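Local coordinates for E3 ubiquitin-protein ligase TRIM65 (Homo sapiens, PDB 7JL4) that is an E3 ubiquitin ligase acting in innate immunity, autophagy and microRNA regulation, here represented by its C-terminal PRY-SPRY (B30.2) domain, at residues Leu22-Val27 and Pro176-Leu181. Sequence-based numbering, arbitrary orientation.
Sequences LTFDPV and PVFWLL
The rings of F24 and F178 meet in an offset edge-to-face pair, with the edge of F24 directed at the face of F178. Their planes stand at 82° and their centroids lie 5.9 Å apart. In F24, CB leaves the chain obliquely to strand 175-180, and with CG placed anti to the carbonyl carbon (chi1 -66°) the ring is carried in toward the strand. From CG the CD1 side of the ring leads outward, and CE1 of F24 makes the touch, 3.8 Å from CD2 of F178 and 4.1 Å from CE2 of that ring. CD2 of F178 lies in the plane of the F24 ring.

Two residues earlier, L22 reaches the same strand from beside this pair. Its CB points at the strand, and the extended branch of L22 ends in CD1, 3.9 Å from CG of P176; leucine and proline pack at a slant. All four touching residues are buried, and they meet through apolar surface alone. Beyond them the chain turns away at D25, whose OD1 accepts a bent hydrogen bond from the backbone N of V27, the N lying above the carboxylate plane, an Asx turn.

The backbones do not pair directly, because the 61-66 region lies between them: T23 and D25 form backbone hydrogen bonds with A65 and Q63, P176 and F178 with C64 and V62. L22, F24 and F178 also pack on strand 185-188; W75 of strand 72-79 touches L22 and P176, and V77 touches F178. The loop after helix 10-15 thus runs along edge strand 61-63 and sends L22 and F24 into the interior between the two antiparallel sheets of the SPRY beta-sandwich.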
ATOM      1  N   LEU A  22       9.062  -5.630  -3.903  1.00 25.30           N
ATOM      2  CA  LEU A  22       7.742  -6.250  -3.902  1.00 20.03           C
ATOM      3  C   LEU A  22       7.219  -6.450  -5.321  1.00 20.95           C
ATOM      4  O   LEU A  22       7.607  -5.739  -6.257  1.00 24.56           O
ATOM      5  CB  LEU A  22       6.736  -5.386  -3.125  1.00 18.99           C
ATOM      6  CG  LEU A  22       7.055  -5.026  -1.672  1.00 21.62           C
ATOM      7  CD1 LEU A  22       5.894  -4.196  -1.121  1.00 20.51           C
ATOM      8  CD2 LEU A  22       7.368  -6.254  -0.820  1.00 26.54           C
ATOM      9  N   THR A  23       6.315  -7.428  -5.471  1.00 17.24           N
ATOM     10  CA  THR A  23       5.583  -7.638  -6.723  1.00 23.56           C
ATOM     11  C   THR A  23       4.113  -7.888  -6.412  1.00 24.61           C
ATOM     12  O   THR A  23       3.777  -8.430  -5.357  1.00 24.62           O
ATOM     13  CB  THR A  23       6.137  -8.812  -7.544  1.00 27.48           C
ATOM     14  OG1 THR A  23       6.155  -9.995  -6.740  1.00 28.79           O
ATOM     15  CG2 THR A  23       7.549  -8.530  -8.032  1.00 25.40           C
ATOM     16  N   PHE A  24       3.234  -7.488  -7.330  1.00 26.14           N
ATOM     17  CA  PHE A  24       1.806  -7.739  -7.140  1.00 21.05           C
ATOM     18  C   PHE A  24       1.472  -9.212  -7.372  1.00 26.73           C
ATOM     19  O   PHE A  24       2.181  -9.935  -8.079  1.00 25.74           O
ATOM     20  CB  PHE A  24       0.978  -6.844  -8.072  1.00 22.53           C
ATOM     21  CG  PHE A  24       1.085  -5.386  -7.740  1.00 26.57           C
ATOM     22  CD1 PHE A  24       0.561  -4.893  -6.548  1.00 25.96           C
ATOM     23  CD2 PHE A  24       1.720  -4.505  -8.606  1.00 25.86           C
ATOM     24  CE1 PHE A  24       0.654  -3.521  -6.236  1.00 21.81           C
ATOM     25  CE2 PHE A  24       1.801  -3.140  -8.317  1.00 26.59           C
ATOM     26  CZ  PHE A  24       1.281  -2.648  -7.120  1.00 21.27           C
ATOM     27  N   ASP A  25       0.402  -9.669  -6.715  1.00 22.09           N
ATOM     28  CA  ASP A  25      -0.119 -11.016  -6.881  1.00 23.68           C
ATOM     29  C   ASP A  25      -1.247 -10.954  -7.894  1.00 28.08           C
ATOM     30  O   ASP A  25      -2.320 -10.423  -7.572  1.00 29.09           O
ATOM     31  CB  ASP A  25      -0.622 -11.552  -5.534  1.00 27.10           C
ATOM     32  CG  ASP A  25      -1.393 -12.857  -5.645  1.00 36.94           C
ATOM     33  OD1 ASP A  25      -1.491 -13.443  -6.748  1.00 36.13           O
ATOM     34  OD2 ASP A  25      -1.942 -13.292  -4.598  1.00 35.13           O
ATOM     35  N   PRO A  26      -1.053 -11.451  -9.121  1.00 31.55           N
ATOM     36  CA  PRO A  26      -2.115 -11.346 -10.149  1.00 27.99           C
ATOM     37  C   PRO A  26      -3.377 -12.129  -9.834  1.00 32.97           C
ATOM     38  O   PRO A  26      -4.442 -11.773 -10.354  1.00 33.52           O
ATOM     39  CB  PRO A  26      -1.438 -11.888 -11.424  1.00 36.21           C
ATOM     40  CG  PRO A  26      -0.196 -12.629 -10.951  1.00 38.72           C
ATOM     41  CD  PRO A  26       0.204 -12.033  -9.641  1.00 27.29           C
ATOM     42  N   VAL A  27      -3.301 -13.191  -9.026  1.00 31.06           N
ATOM     43  CA  VAL A  27      -4.508 -13.944  -8.699  1.00 34.64           C
ATOM     44  C   VAL A  27      -5.450 -13.091  -7.849  1.00 32.26           C
ATOM     45  O   VAL A  27      -6.679 -13.197  -7.962  1.00 38.48           O
ATOM     46  CB  VAL A  27      -4.139 -15.268  -8.001  1.00 38.03           C
ATOM     47  CG1 VAL A  27      -5.395 -16.115  -7.747  1.00 46.39           C
ATOM     48  CG2 VAL A  27      -3.123 -16.049  -8.843  1.00 38.23           C
ATOM     49  N   PRO A 176       1.339  -6.800   2.064  1.00 16.88           N
ATOM     50  CA  PRO A 176       0.968  -5.483   1.535  1.00 16.74           C
ATOM     51  C   PRO A 176      -0.282  -5.575   0.667  1.00 22.47           C
ATOM     52  O   PRO A 176      -0.449  -6.524  -0.112  1.00 21.64           O
ATOM     53  CB  PRO A 176       2.185  -5.079   0.691  1.00 16.38           C
ATOM     54  CG  PRO A 176       3.349  -5.899   1.244  1.00 17.02           C
ATOM     55  CD  PRO A 176       2.711  -7.207   1.672  1.00 20.17           C
ATOM     56  N   VAL A 177      -1.147  -4.557   0.774  1.00 18.96           N
ATOM     57  CA  VAL A 177      -2.408  -4.549   0.045  1.00 19.94           C
ATOM     58  C   VAL A 177      -2.756  -3.094  -0.273  1.00 19.95           C
ATOM     59  O   VAL A 177      -2.413  -2.184   0.482  1.00 17.49           O
ATOM     60  CB  VAL A 177      -3.513  -5.270   0.852  1.00 21.91           C
ATOM     61  CG1 VAL A 177      -3.737  -4.586   2.214  1.00 18.83           C
ATOM     62  CG2 VAL A 177      -4.810  -5.359   0.039  1.00 29.38           C
ATOM     63  N   PHE A 178      -3.379  -2.881  -1.429  1.00 17.73           N
ATOM     64  CA  PHE A 178      -3.559  -1.546  -2.000  1.00 22.77           C
ATOM     65  C   PHE A 178      -4.962  -1.382  -2.575  1.00 23.11           C
ATOM     66  O   PHE A 178      -5.537  -2.333  -3.104  1.00 22.75           O
ATOM     67  CB  PHE A 178      -2.518  -1.313  -3.102  1.00 22.59           C
ATOM     68  CG  PHE A 178      -1.105  -1.463  -2.617  1.00 24.06           C
ATOM     69  CD1 PHE A 178      -0.447  -0.384  -2.048  1.00 24.04           C
ATOM     70  CD2 PHE A 178      -0.457  -2.685  -2.695  1.00 21.30           C
ATOM     71  CE1 PHE A 178       0.842  -0.500  -1.573  1.00 22.56           C
ATOM     72  CE2 PHE A 178       0.842  -2.832  -2.213  1.00 29.11           C
ATOM     73  CZ  PHE A 178       1.494  -1.726  -1.640  1.00 25.80           C
ATOM     74  N   TRP A 179      -5.484  -0.148  -2.517  1.00 21.14           N
ATOM     75  CA  TRP A 179      -6.747   0.234  -3.135  1.00 22.29           C
ATOM     76  C   TRP A 179      -6.475   1.352  -4.135  1.00 28.03           C
ATOM     77  O   TRP A 179      -5.646   2.235  -3.876  1.00 23.94           O
ATOM     78  CB  TRP A 179      -7.737   0.727  -2.089  1.00 20.20           C
ATOM     79  CG  TRP A 179      -9.004   1.334  -2.642  1.00 23.31           C
ATOM     80  CD1 TRP A 179     -10.134   0.675  -2.987  1.00 25.53           C
ATOM     81  CD2 TRP A 179      -9.268   2.738  -2.850  1.00 26.84           C
ATOM     82  NE1 TRP A 179     -11.115   1.591  -3.406  1.00 26.53           N
ATOM     83  CE2 TRP A 179     -10.589   2.857  -3.334  1.00 26.81           C
ATOM     84  CE3 TRP A 179      -8.507   3.901  -2.675  1.00 23.42           C
ATOM     85  CZ2 TRP A 179     -11.162   4.096  -3.648  1.00 30.46           C
ATOM     86  CZ3 TRP A 179      -9.074   5.131  -2.989  1.00 24.91           C
ATOM     87  CH2 TRP A 179     -10.390   5.213  -3.471  1.00 28.21           C
ATOM     88  N   LEU A 180      -7.153   1.300  -5.281  1.00 27.67           N
ATOM     89  CA  LEU A 180      -6.937   2.251  -6.369  1.00 27.05           C
ATOM     90  C   LEU A 180      -8.267   2.693  -6.953  1.00 28.94           C
ATOM     91  O   LEU A 180      -9.033   1.862  -7.447  1.00 32.64           O
ATOM     92  CB  LEU A 180      -6.100   1.641  -7.496  1.00 26.33           C
ATOM     93  CG  LEU A 180      -4.641   1.272  -7.332  1.00 24.50           C
ATOM     94  CD1 LEU A 180      -4.512  -0.079  -6.620  1.00 25.67           C
ATOM     95  CD2 LEU A 180      -4.034   1.245  -8.734  1.00 24.46           C
ATOM     96  N   LEU A 181      -8.490   4.001  -6.988  1.00 31.96           N
ATOM     97  CA  LEU A 181      -9.585   4.553  -7.772  1.00 33.19           C
ATOM     98  C   LEU A 181      -9.349   4.278  -9.260  1.00 32.86           C
ATOM     99  O   LEU A 181      -8.232   3.995  -9.687  1.00 31.91           O
ATOM    100  CB  LEU A 181      -9.694   6.050  -7.519  1.00 33.97           C
ATOM    101  CG  LEU A 181     -11.058   6.630  -7.877  1.00 34.19           C
ATOM    102  CD1 LEU A 181     -12.085   5.889  -7.064  1.00 36.53           C
ATOM    103  CD2 LEU A 181     -11.084   8.111  -7.595  1.00 40.49           C
TER